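Local coordinates for flavin reductase domain protein, FMN-binding (Shewanella baltica, PDB 3HMZ) that binds flavin mononucleotide and probably works as a flavin reductase-like oxidoreductase using NAD or NADP, at residues V17-A22 with A56-T61; Y23-H28 with Q162-G167; L123-G128 with G156-T161; W169-A174 with K178-Y183. One frame throughout, in Å; residues are numbered along the deposited sequence. Where two conformers were deposited one is given.

How the contacts relate
The chain after strand 14-16 supplies one side of contacts 1 and 2, whose centres are about 11 Å apart and which touch where V17 CG1 lies 3.9 Å from F164 CE1. Strand 149-160, the neighbour of strand 58-63 from contact 1, carries one half of contact 3. It also reaches contact 1 through A157 and contact 2 through A159. Contact 4 is tied to contact 3 by a salt bridge from K178 NZ to D160 OD2 (2.7 Å), and its centre is about 10 Å from that of contact 2. Contacts 1 to 3 lie away from the FMN-binding residues. Contact 4 runs into the flavin pocket at Y183, and both it and contact 2 touch the second subunit.

Contact 1 of 4, residues V17-A22 with A56-T61; sequences VELAKA and APPKLT
The isobutyl group of L19 lies against the pyrrolidine ring of P58, the two side chains crossing at about a right angle. L19 CG is 3.7 Å from P58 CG and 3.8 Å from P58 CD, while L19 CD1 reaches the same CG from further out at 3.8 Å. A chi1 of -155° lays the leucine branch beside its own carbonyl carbon, and side chain and carbonyl face the proline together; L19 O stands 3.5 Å from P58 CG. That oxygen already accepts a backbone bond from A22 N (3.1 Å), part of the turn that also brings the small side chain of A22 round to the proline. A22 CB closes the group more loosely, 4.3 Å from P58 CG.

P58 belongs to the chain of strand 58-63, one residue on from the cis peptide bond that precedes P57. Its backbone pairs with V154 of strand 149-160, and A22 also packs on A157 of that strand. The contact thus packs the turn after strand 14-16 against the P58 region. Every side-chain atom in it is aliphatic, which points to attachment mainly by apolar packing, and the polar atom that does touch the proline, L19 O, is already bonded within its own turn.

Contact 2 of 4, residues Y23-H28 with Q162-G167; sequences YRLLNH and QVFNHG
Two first torsions set up this contact between a helical turn and a small beta hairpin: chi1 of F164 is -175°, which puts its ring beside its own carbonyl carbon, and chi1 of L25 is -63°, which leaves CG beside the backbone N. The hairpin pairs strand 164-165 with 168-169 through H166 and G167, whose backbone angles are those of a type I' turn. L25 CD2 sits almost exactly on the normal of the F164 ring, 3.4 Å from its centroid, a CH-pi contact over the middle of the face. R24 CB comes to the same ring at its edge, 4.1 Å from F164 CZ. W169 of the other hairpin strand meets the F164 ring edge-to-face, and A159 of strand 149-160 packs on it too.

Beyond the ring, the extended arginine chain bridges to the turn itself. R24 NH1 reaches G167 O at 2.8 Å, and R24 NE gives a nearly straight bond to Y23 OH (3.0 Å). The two bonds, on NE and NH1, together hold the guanidinium in one rotation. G167 O lies in the guanidinium plane, yet R24 NH1 stands 36° out of the plane of the G167 carbonyl.

Contact 3 of 4, residues L123-G128 with G156-T161; sequences LPFVAG and GAWADT. With EDO (1,2-ethanediol), chain E.
An aromatic pair joins the small two-stranded sheet of 115-116 and 125-126 to strand 149-160 of the main antiparallel sheet, the scaffold of the split-barrel fold known from FMN-binding flavin reductases. F125 presents the edge of its phenyl ring to a face of the W158 indole, an offset edge-to-face stack. The planes meet at 82°, and the F125 ring and the six-membered ring of W158 have their centroids 5.5 Å apart. Because of the offset, the touching is done by a corner: F125 CE2 is 3.6 Å from W158 CZ3 and 4.0 Å from W158 CE3, with F125 CZ next at 3.9 Å from W158 CZ3.

Each ring leaves its strand with CG beside the backbone N, chi1 being -68° in F125 and -51° in W158. The latter value folds the indole back along its own strand, so that its opposite face rests on the backbone of G156, whose C atom is 3.5 Å above the ring plane near the rim. I14 and A16 of strand 14-16 also pack on the tryptophan, while F116 and V81 line F125. Where the first segment ends, the backbone N of G128 donates to O2 of a 1,2-ethanediol (2.9 Å), probably a crystallisation additive.

The join between the two segments thus depends on dispersion, probably with help from the weak attraction between the C-H edge of F125 and the indole face, a preference that would suit the near-perpendicular planes; the surrounding packing also constrains both rings.

Contact 4 of 4, residues W169-A174 with K178-Y183; sequences WHFDTA and KRSLHY. With FMN (flavin mononucleotide), chain B.
F171 carries this contact, its ring set against the backbone of 178-180. F171 CE1 touches two backbone atoms, S180 N and K178 O, each at 3.7 Å, and the K178 oxygen lies in the ring plane at its edge. F171 CZ meets S180 OG at 3.7 Å, and F171 CD1 rests on R179 CA. In the conformer described, one of two deposited for R179, the extended chain crosses alongside the phenylalanine with its guanidinium 33° from the ring plane. That conformer sets one guanidinium face against F171 O; the 3.1 Å from R179 NH2 to F171 O is close, but too badly angled to be a hydrogen bond. The polar partners of its NH1 are instead the carbonyl oxygens of I192 and G193.

The next shell holds these groups in place. The W169 ring takes F171 CZ over one face near its rim, and Y190 of the second subunit meets F171 edge-to-face. H170 O accepts from both T173 N and A174 N, closing the turn that carries F171. S180 OG shares a hydrogen bond with H182 NE2 (2.8 Å) and another with H28 NE2, while H182 ND1 bonds H28 O of the second subunit. K178 NZ, in one of two conformers, bonds D160, Q162 and N12.

Along strand 181-185 the path ends at Y183, whose ring has the FMN methyl C7M centred over one face, 3.2 Å from Y183 CG. Such an aromatic cover on the dimethylbenzene end of the isoalloxazine marks this strand as a wall of the flavin pocket, built close to the dimer interface.

Contact 1 of 4, residues V17-A22 with A56-T61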
# COMPACT_ATOMS: atom_id res chain seq x y z
N VAL A 17 -16.18 0.73 -12.77
CA VAL A 17 -15.22 -0.37 -12.69
C VAL A 17 -16.00 -1.51 -12.07
O VAL A 17 -16.51 -1.39 -10.95
CB VAL A 17 -13.99 -0.03 -11.83
CG1 VAL A 17 -13.09 -1.26 -11.57
CG2 VAL A 17 -13.19 1.13 -12.49
N GLU A 18 -16.07 -2.63 -12.80
CA GLU A 18 -16.71 -3.85 -12.30
C GLU A 18 -16.27 -4.03 -10.84
O GLU A 18 -15.07 -4.02 -10.55
CB GLU A 18 -16.20 -5.03 -13.19
CG GLU A 18 -16.66 -6.32 -12.81
CD GLU A 18 -16.04 -7.45 -13.58
OE1 GLU A 18 -15.19 -7.30 -14.53
OE2 GLU A 18 -16.40 -8.53 -13.15
N LEU A 19 -17.22 -4.22 -9.92
CA LEU A 19 -16.91 -4.24 -8.49
C LEU A 19 -15.85 -5.29 -8.12
O LEU A 19 -14.96 -5.00 -7.33
CB LEU A 19 -18.17 -4.36 -7.65
CG LEU A 19 -18.14 -3.84 -6.23
CD1 LEU A 19 -17.70 -2.36 -6.16
CD2 LEU A 19 -19.52 -4.07 -5.59
N ALA A 20 -15.90 -6.45 -8.78
CA ALA A 20 -14.93 -7.53 -8.59
C ALA A 20 -13.49 -7.17 -9.00
O ALA A 20 -12.57 -7.93 -8.69
CB ALA A 20 -15.38 -8.77 -9.40
N LYS A 21 -13.31 -6.08 -9.77
CA LYS A 21 -11.96 -5.60 -10.15
C LYS A 21 -11.55 -4.34 -9.43
O LYS A 21 -10.42 -3.86 -9.66
CB LYS A 21 -11.89 -5.37 -11.65
CG LYS A 21 -12.18 -6.65 -12.42
CD LYS A 21 -11.38 -6.83 -13.61
CE LYS A 21 -11.69 -8.14 -14.36
NZ LYS A 21 -11.49 -9.42 -13.57
N ALA A 22 -12.44 -3.78 -8.58
CA ALA A 22 -12.15 -2.53 -7.87
C ALA A 22 -10.83 -2.56 -7.08
O ALA A 22 -10.14 -1.55 -6.99
CB ALA A 22 -13.34 -2.14 -6.91
N ALA A 56 -13.77 -9.75 -3.40
CA ALA A 56 -15.16 -9.92 -3.83
C ALA A 56 -15.97 -10.43 -2.67
O ALA A 56 -15.81 -11.61 -2.29
CB ALA A 56 -15.23 -10.88 -5.01
N PRO A 57 -16.79 -9.57 -2.06
CA PRO A 57 -16.96 -8.14 -2.37
C PRO A 57 -15.71 -7.38 -1.91
O PRO A 57 -15.07 -7.78 -0.94
CB PRO A 57 -18.20 -7.75 -1.58
CG PRO A 57 -18.33 -8.75 -0.52
CD PRO A 57 -17.81 -10.03 -1.09
N PRO A 58 -15.33 -6.32 -2.65
CA PRO A 58 -14.14 -5.59 -2.25
C PRO A 58 -14.20 -4.94 -0.87
O PRO A 58 -15.25 -4.45 -0.45
CB PRO A 58 -13.99 -4.54 -3.34
CG PRO A 58 -15.37 -4.41 -3.90
CD PRO A 58 -15.94 -5.77 -3.85
N LYS A 59 -13.06 -4.92 -0.19
CA LYS A 59 -12.90 -4.23 1.08
C LYS A 59 -11.51 -3.58 1.08
O LYS A 59 -10.60 -3.99 0.32
CB LYS A 59 -13.01 -5.16 2.28
CG LYS A 59 -14.32 -5.94 2.39
CD LYS A 59 -14.32 -6.78 3.67
CE LYS A 59 -15.44 -7.87 3.81
NZ LYS A 59 -16.57 -7.77 2.93
N LEU A 60 -11.37 -2.61 1.95
CA LEU A 60 -10.10 -1.93 2.16
C LEU A 60 -9.92 -1.50 3.60
O LEU A 60 -10.89 -1.50 4.40
CB LEU A 60 -9.93 -0.78 1.14
CG LEU A 60 -10.96 0.35 1.18
CD1 LEU A 60 -10.84 1.28 2.42
CD2 LEU A 60 -10.78 1.18 -0.10
N THR A 61 -8.67 -1.22 3.94
CA THR A 61 -8.31 -0.67 5.21
C THR A 61 -7.79 0.74 5.00
O THR A 61 -7.19 1.03 3.95
CB THR A 61 -7.22 -1.49 5.97
OG1 THR A 61 -6.06 -1.63 5.14
CG2 THR A 61 -7.78 -2.87 6.41

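Contact 2 of 4, residues Y23-H28 with Q162-G167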
# COMPACT_ATOMS: atom_id res chain seq x y z
N TYR A 23 -10.49 -3.72 -6.53
CA TYR A 23 -9.23 -3.84 -5.74
C TYR A 23 -8.00 -3.45 -6.57
O TYR A 23 -7.00 -2.96 -6.03
CB TYR A 23 -9.03 -5.26 -5.17
CG TYR A 23 -8.60 -6.25 -6.21
CD1 TYR A 23 -9.52 -6.88 -7.07
CD2 TYR A 23 -7.26 -6.54 -6.38
CE1 TYR A 23 -9.09 -7.73 -8.07
CE2 TYR A 23 -6.84 -7.40 -7.37
CZ TYR A 23 -7.75 -8.02 -8.20
OH TYR A 23 -7.32 -8.86 -9.21
N ARG A 24 -8.09 -3.63 -7.89
CA ARG A 24 -6.95 -3.31 -8.77
C ARG A 24 -6.60 -1.82 -8.79
O ARG A 24 -5.48 -1.43 -9.09
CB ARG A 24 -7.19 -3.80 -10.18
CG ARG A 24 -7.26 -5.31 -10.24
CD ARG A 24 -7.40 -5.75 -11.62
NE ARG A 24 -7.56 -7.20 -11.72
CZ ARG A 24 -7.74 -7.83 -12.87
NH1 ARG A 24 -7.83 -7.16 -14.00
NH2 ARG A 24 -7.88 -9.16 -12.87
N LEU A 25 -7.59 -0.98 -8.44
CA LEU A 25 -7.39 0.45 -8.39
C LEU A 25 -6.34 0.83 -7.32
O LEU A 25 -5.76 1.91 -7.37
CB LEU A 25 -8.72 1.17 -8.12
CG LEU A 25 -9.77 0.96 -9.22
CD1 LEU A 25 -11.16 1.51 -8.79
CD2 LEU A 25 -9.34 1.57 -10.57
N LEU A 26 -6.17 -0.02 -6.29
CA LEU A 26 -5.26 0.25 -5.20
C LEU A 26 -4.09 -0.72 -5.12
O LEU A 26 -3.29 -0.62 -4.20
CB LEU A 26 -6.01 0.21 -3.87
CG LEU A 26 -7.17 1.18 -3.72
CD1 LEU A 26 -7.85 1.03 -2.38
CD2 LEU A 26 -6.73 2.65 -3.96
N ASN A 27 -4.03 -1.70 -6.02
CA ASN A 27 -3.09 -2.82 -5.85
C ASN A 27 -1.62 -2.43 -5.88
O ASN A 27 -0.81 -3.02 -5.16
CB ASN A 27 -3.39 -3.93 -6.85
CG ASN A 27 -3.53 -5.28 -6.21
OD1 ASN A 27 -3.93 -5.39 -5.07
ND2 ASN A 27 -3.28 -6.32 -6.98
N HIS A 28 -1.32 -1.38 -6.66
CA HIS A 28 0.02 -0.85 -6.78
C HIS A 28 0.42 0.08 -5.60
O HIS A 28 1.51 0.65 -5.61
CB HIS A 28 0.21 -0.16 -8.12
CG HIS A 28 -0.68 1.01 -8.34
ND1 HIS A 28 -2.06 0.93 -8.28
CD2 HIS A 28 -0.38 2.27 -8.69
CE1 HIS A 28 -2.57 2.12 -8.54
NE2 HIS A 28 -1.57 2.96 -8.78
N GLN A 162 -9.11 6.91 -19.63
CA GLN A 162 -7.79 7.11 -20.26
C GLN A 162 -6.66 6.45 -19.46
O GLN A 162 -5.61 6.09 -20.05
CB GLN A 162 -7.48 8.57 -20.40
CG GLN A 162 -6.27 8.79 -21.31
CD GLN A 162 -6.05 10.23 -21.65
OE1 GLN A 162 -6.25 11.12 -20.82
NE2 GLN A 162 -5.58 10.47 -22.91
N VAL A 163 -6.86 6.28 -18.14
CA VAL A 163 -5.77 5.71 -17.35
C VAL A 163 -6.10 4.34 -16.75
O VAL A 163 -5.19 3.59 -16.51
CB VAL A 163 -5.25 6.73 -16.35
CG1 VAL A 163 -6.30 7.00 -15.32
CG2 VAL A 163 -3.95 6.28 -15.73
N PHE A 164 -7.38 3.99 -16.57
CA PHE A 164 -7.77 2.66 -16.12
C PHE A 164 -9.01 2.26 -16.89
O PHE A 164 -10.01 2.98 -16.91
CB PHE A 164 -8.06 2.65 -14.62
CG PHE A 164 -8.35 1.27 -14.07
CD1 PHE A 164 -9.63 0.72 -14.12
CD2 PHE A 164 -7.35 0.52 -13.49
CE1 PHE A 164 -9.87 -0.54 -13.59
CE2 PHE A 164 -7.58 -0.71 -12.95
CZ PHE A 164 -8.84 -1.25 -13.00
N ASN A 165 -8.94 1.12 -17.56
CA ASN A 165 -10.11 0.62 -18.30
C ASN A 165 -10.04 -0.87 -18.43
O ASN A 165 -8.95 -1.48 -18.40
CB ASN A 165 -10.25 1.33 -19.66
CG ASN A 165 -9.06 1.12 -20.56
OD1 ASN A 165 -8.75 0.00 -20.97
ND2 ASN A 165 -8.35 2.21 -20.87
N HIS A 166 -11.22 -1.48 -18.57
CA HIS A 166 -11.35 -2.93 -18.70
C HIS A 166 -10.50 -3.72 -17.68
O HIS A 166 -9.87 -4.72 -18.03
CB HIS A 166 -11.09 -3.34 -20.13
CG HIS A 166 -11.82 -2.50 -21.11
ND1 HIS A 166 -13.20 -2.54 -21.22
CD2 HIS A 166 -11.40 -1.57 -21.99
CE1 HIS A 166 -13.58 -1.67 -22.14
NE2 HIS A 166 -12.51 -1.06 -22.62
N GLY A 167 -10.51 -3.24 -16.44
CA GLY A 167 -9.81 -3.88 -15.34
C GLY A 167 -8.32 -3.70 -15.21
O GLY A 167 -7.72 -4.39 -14.40

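Contact 3 of 4, residues L123-G128 with G156-T161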
# COMPACT_ATOMS: atom_id res chain seq x y z
N LEU A 123 -22.03 11.76 -0.89
CA LEU A 123 -20.60 11.80 -0.71
C LEU A 123 -19.90 12.77 -1.64
O LEU A 123 -20.33 12.95 -2.77
CB LEU A 123 -19.97 10.42 -0.99
CG LEU A 123 -20.21 9.33 0.07
CD1 LEU A 123 -19.89 7.92 -0.45
CD2 LEU A 123 -19.49 9.69 1.36
N PRO A 124 -18.78 13.35 -1.17
CA PRO A 124 -17.95 14.20 -2.02
C PRO A 124 -16.86 13.38 -2.72
O PRO A 124 -16.16 12.60 -2.06
CB PRO A 124 -17.32 15.16 -1.02
CG PRO A 124 -17.19 14.35 0.25
CD PRO A 124 -18.27 13.33 0.21
N PHE A 125 -16.75 13.56 -4.02
CA PHE A 125 -15.72 12.95 -4.84
C PHE A 125 -14.78 14.08 -5.34
O PHE A 125 -15.27 15.18 -5.69
CB PHE A 125 -16.33 12.25 -6.04
CG PHE A 125 -17.14 11.03 -5.70
CD1 PHE A 125 -18.42 11.14 -5.18
CD2 PHE A 125 -16.63 9.77 -5.91
CE1 PHE A 125 -19.16 10.00 -4.88
CE2 PHE A 125 -17.37 8.64 -5.65
CZ PHE A 125 -18.66 8.76 -5.11
N VAL A 126 -13.48 13.81 -5.41
CA VAL A 126 -12.51 14.82 -5.82
C VAL A 126 -12.32 14.81 -7.33
O VAL A 126 -11.91 13.81 -7.91
CB VAL A 126 -11.18 14.68 -5.06
CG1 VAL A 126 -10.17 15.73 -5.53
CG2 VAL A 126 -11.40 14.72 -3.50
N ALA A 127 -12.62 15.93 -7.97
CA ALA A 127 -12.39 16.09 -9.41
C ALA A 127 -10.90 15.99 -9.75
O ALA A 127 -10.06 16.44 -8.98
CB ALA A 127 -12.92 17.47 -9.91
N GLY A 128 -10.61 15.35 -10.88
CA GLY A 128 -9.26 15.25 -11.41
C GLY A 128 -8.52 13.98 -11.05
O GLY A 128 -7.44 13.72 -11.60
N GLY A 156 -18.98 0.85 -4.59
CA GLY A 156 -19.01 1.37 -5.92
C GLY A 156 -17.60 1.79 -6.30
O GLY A 156 -16.83 2.18 -5.40
N ALA A 157 -17.27 1.68 -7.59
CA ALA A 157 -15.95 2.05 -8.07
C ALA A 157 -16.05 2.59 -9.48
O ALA A 157 -16.87 2.11 -10.28
CB ALA A 157 -15.02 0.85 -8.00
N TRP A 158 -15.23 3.61 -9.78
CA TRP A 158 -15.23 4.28 -11.08
C TRP A 158 -13.82 4.74 -11.38
O TRP A 158 -13.01 4.91 -10.48
CB TRP A 158 -16.16 5.53 -11.07
CG TRP A 158 -17.54 5.25 -10.57
CD1 TRP A 158 -18.64 4.94 -11.33
CD2 TRP A 158 -17.97 5.17 -9.21
NE1 TRP A 158 -19.73 4.74 -10.54
CE2 TRP A 158 -19.36 4.89 -9.23
CE3 TRP A 158 -17.34 5.37 -7.98
CZ2 TRP A 158 -20.12 4.77 -8.05
CZ3 TRP A 158 -18.10 5.28 -6.81
CH2 TRP A 158 -19.48 4.97 -6.86
N ALA A 159 -13.52 4.95 -12.65
CA ALA A 159 -12.23 5.46 -13.05
C ALA A 159 -12.25 6.18 -14.37
O ALA A 159 -13.12 5.93 -15.22
CB ALA A 159 -11.18 4.29 -13.06
N ASP A 160 -11.25 7.03 -14.54
CA ASP A 160 -10.98 7.73 -15.81
C ASP A 160 -10.49 6.69 -16.80
O ASP A 160 -9.39 6.13 -16.63
CB ASP A 160 -9.94 8.82 -15.52
CG ASP A 160 -9.46 9.53 -16.71
OD1 ASP A 160 -9.73 9.15 -17.86
OD2 ASP A 160 -8.74 10.53 -16.45
N THR A 161 -11.25 6.50 -17.88
CA THR A 161 -10.92 5.46 -18.84
C THR A 161 -9.64 5.69 -19.61
O THR A 161 -9.15 4.75 -20.23
CB THR A 161 -12.05 5.24 -19.84
OG1 THR A 161 -12.32 6.45 -20.56
CG2 THR A 161 -13.35 4.74 -19.12
C1 EDO E . -15.01 14.40 -13.37
O1 EDO E . -16.31 14.42 -12.75
C2 EDO E . -13.97 14.41 -12.28
O2 EDO E . -12.62 14.48 -12.74

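Contact 4 of 4, residues W169-A174 with K178-Y183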
# COMPACT_ATOMS: atom_id res chain seq x y z
N TRP A 169 -4.80 -0.83 -15.38
CA TRP A 169 -4.18 0.47 -15.49
C TRP A 169 -3.45 0.53 -16.82
O TRP A 169 -2.97 -0.50 -17.33
CB TRP A 169 -3.18 0.72 -14.36
CG TRP A 169 -3.82 0.97 -13.04
CD1 TRP A 169 -3.98 0.08 -12.05
CD2 TRP A 169 -4.42 2.19 -12.60
NE1 TRP A 169 -4.58 0.68 -10.96
CE2 TRP A 169 -4.90 1.97 -11.29
CE3 TRP A 169 -4.61 3.45 -13.18
CZ2 TRP A 169 -5.51 2.96 -10.53
CZ3 TRP A 169 -5.24 4.44 -12.43
CH2 TRP A 169 -5.66 4.18 -11.11
N HIS A 170 -3.34 1.75 -17.34
CA HIS A 170 -2.67 2.02 -18.62
C HIS A 170 -1.78 3.24 -18.47
O HIS A 170 -1.79 4.12 -19.30
CB HIS A 170 -3.71 2.16 -19.72
CG HIS A 170 -4.41 0.89 -20.05
ND1 HIS A 170 -3.80 -0.09 -20.80
CD2 HIS A 170 -5.62 0.41 -19.70
CE1 HIS A 170 -4.62 -1.12 -20.90
NE2 HIS A 170 -5.72 -0.85 -20.22
N PHE A 171 -0.99 3.27 -17.39
CA PHE A 171 -0.12 4.45 -17.16
C PHE A 171 0.87 4.71 -18.31
O PHE A 171 1.20 5.88 -18.61
CB PHE A 171 0.66 4.30 -15.85
CG PHE A 171 -0.19 4.31 -14.65
CD1 PHE A 171 -0.89 5.46 -14.27
CD2 PHE A 171 -0.25 3.20 -13.80
CE1 PHE A 171 -1.64 5.47 -13.10
CE2 PHE A 171 -1.00 3.23 -12.66
CZ PHE A 171 -1.69 4.36 -12.30
N ASP A 172 1.30 3.61 -18.94
CA ASP A 172 2.28 3.72 -20.02
C ASP A 172 1.75 4.50 -21.22
O ASP A 172 2.54 5.22 -21.85
CB ASP A 172 2.85 2.35 -20.44
CG ASP A 172 1.79 1.40 -21.00
OD1 ASP A 172 0.63 1.44 -20.54
OD2 ASP A 172 2.14 0.59 -21.87
N THR A 173 0.47 4.39 -21.52
CA THR A 173 -0.13 5.11 -22.63
C THR A 173 -0.89 6.36 -22.28
O THR A 173 -1.06 7.20 -23.15
CB THR A 173 -1.03 4.17 -23.49
OG1 THR A 173 -2.05 3.57 -22.67
CG2 THR A 173 -0.19 3.07 -24.12
N ALA A 174 -1.28 6.54 -21.02
CA ALA A 174 -1.97 7.73 -20.60
C ALA A 174 -0.98 8.89 -20.47
O ALA A 174 0.22 8.67 -20.36
CB ALA A 174 -2.64 7.50 -19.21
N LYS A 178 -1.10 11.84 -15.35
CA LYS A 178 -2.15 11.02 -14.71
C LYS A 178 -1.57 9.89 -13.87
O LYS A 178 -2.30 9.15 -13.23
CB LYS A 178 -3.14 10.49 -15.73
CG LYS A 178 -3.95 11.61 -16.39
CD LYS A 178 -5.17 11.08 -17.14
CE LYS A 178 -5.97 12.19 -17.69
NZ LYS A 178 -7.23 11.73 -18.39
N ARG A 179 -0.24 9.76 -13.83
CA ARG A 179 0.37 8.73 -12.99
C ARG A 179 -0.00 8.94 -11.51
O ARG A 179 -0.24 10.07 -11.04
CB ARG A 179 1.88 8.70 -13.20
CG ARG A 179 2.26 8.03 -14.50
CD ARG A 179 3.68 8.20 -14.96
NE ARG A 179 3.83 7.49 -16.23
CZ ARG A 179 4.02 6.18 -16.34
NH1 ARG A 179 4.13 5.44 -15.27
NH2 ARG A 179 4.11 5.60 -17.53
N SER A 180 -0.09 7.82 -10.77
CA SER A 180 -0.36 7.89 -9.35
C SER A 180 0.88 8.33 -8.57
O SER A 180 2.01 8.25 -9.07
CB SER A 180 -0.88 6.55 -8.83
OG SER A 180 -0.02 5.45 -9.19
N LEU A 181 0.63 8.83 -7.37
CA LEU A 181 1.62 9.30 -6.45
C LEU A 181 1.77 8.34 -5.28
O LEU A 181 0.79 7.82 -4.78
CB LEU A 181 1.21 10.66 -5.90
CG LEU A 181 1.26 11.85 -6.84
CD1 LEU A 181 0.51 13.08 -6.21
CD2 LEU A 181 2.71 12.20 -7.18
N HIS A 182 3.03 8.18 -4.86
CA HIS A 182 3.44 7.20 -3.84
C HIS A 182 4.35 7.93 -2.87
O HIS A 182 5.49 8.21 -3.17
CB HIS A 182 4.10 5.99 -4.52
CG HIS A 182 3.21 5.32 -5.52
ND1 HIS A 182 2.60 4.10 -5.28
CD2 HIS A 182 2.74 5.73 -6.73
CE1 HIS A 182 1.83 3.79 -6.31
NE2 HIS A 182 1.87 4.78 -7.19
N TYR A 183 3.78 8.32 -1.74
CA TYR A 183 4.48 9.19 -0.79
C TYR A 183 5.59 8.53 -0.04
O TYR A 183 5.48 7.37 0.32
CB TYR A 183 3.48 9.69 0.23
CG TYR A 183 3.96 10.73 1.20
CD1 TYR A 183 4.49 11.91 0.73
CD2 TYR A 183 3.72 10.59 2.57
CE1 TYR A 183 4.89 12.92 1.62
CE2 TYR A 183 4.10 11.62 3.46
CZ TYR A 183 4.66 12.78 2.97
OH TYR A 183 4.99 13.79 3.86
N1 FMN B . -2.93 10.84 8.10
C2 FMN B . -3.51 9.65 8.49
O2 FMN B . -4.23 9.64 9.48
N3 FMN B . -3.28 8.52 7.73
C4 FMN B . -2.49 8.50 6.63
O4 FMN B . -2.32 7.42 6.02
C4A FMN B . -1.89 9.72 6.26
N5 FMN B . -1.08 9.80 5.14
C5A FMN B . -0.64 11.01 4.63
C6 FMN B . 0.02 11.08 3.39
C7 FMN B . 0.49 12.29 2.89
C7M FMN B . 1.18 12.36 1.56
C8 FMN B . 0.29 13.46 3.64
C8M FMN B . 0.78 14.80 3.14
C9 FMN B . -0.38 13.37 4.85
C9A FMN B . -0.86 12.18 5.38
N10 FMN B . -1.54 12.08 6.59
C10 FMN B . -2.12 10.89 6.99
C1' FMN B . -1.91 13.30 7.39
C2' FMN B . -3.32 13.86 7.12
O2' FMN B . -3.63 13.91 5.72
C3' FMN B . -3.34 15.25 7.74
O3' FMN B . -3.21 15.13 9.16
C4' FMN B . -4.54 16.11 7.31
O4' FMN B . -4.19 17.47 7.57
C5' FMN B . -5.84 15.78 8.02
O5' FMN B . -6.83 16.71 7.56
P FMN B . -8.21 16.86 8.34
O1P FMN B . -8.85 18.06 7.67
O2P FMN B . -9.01 15.59 8.22
O3P FMN B . -7.90 17.12 9.79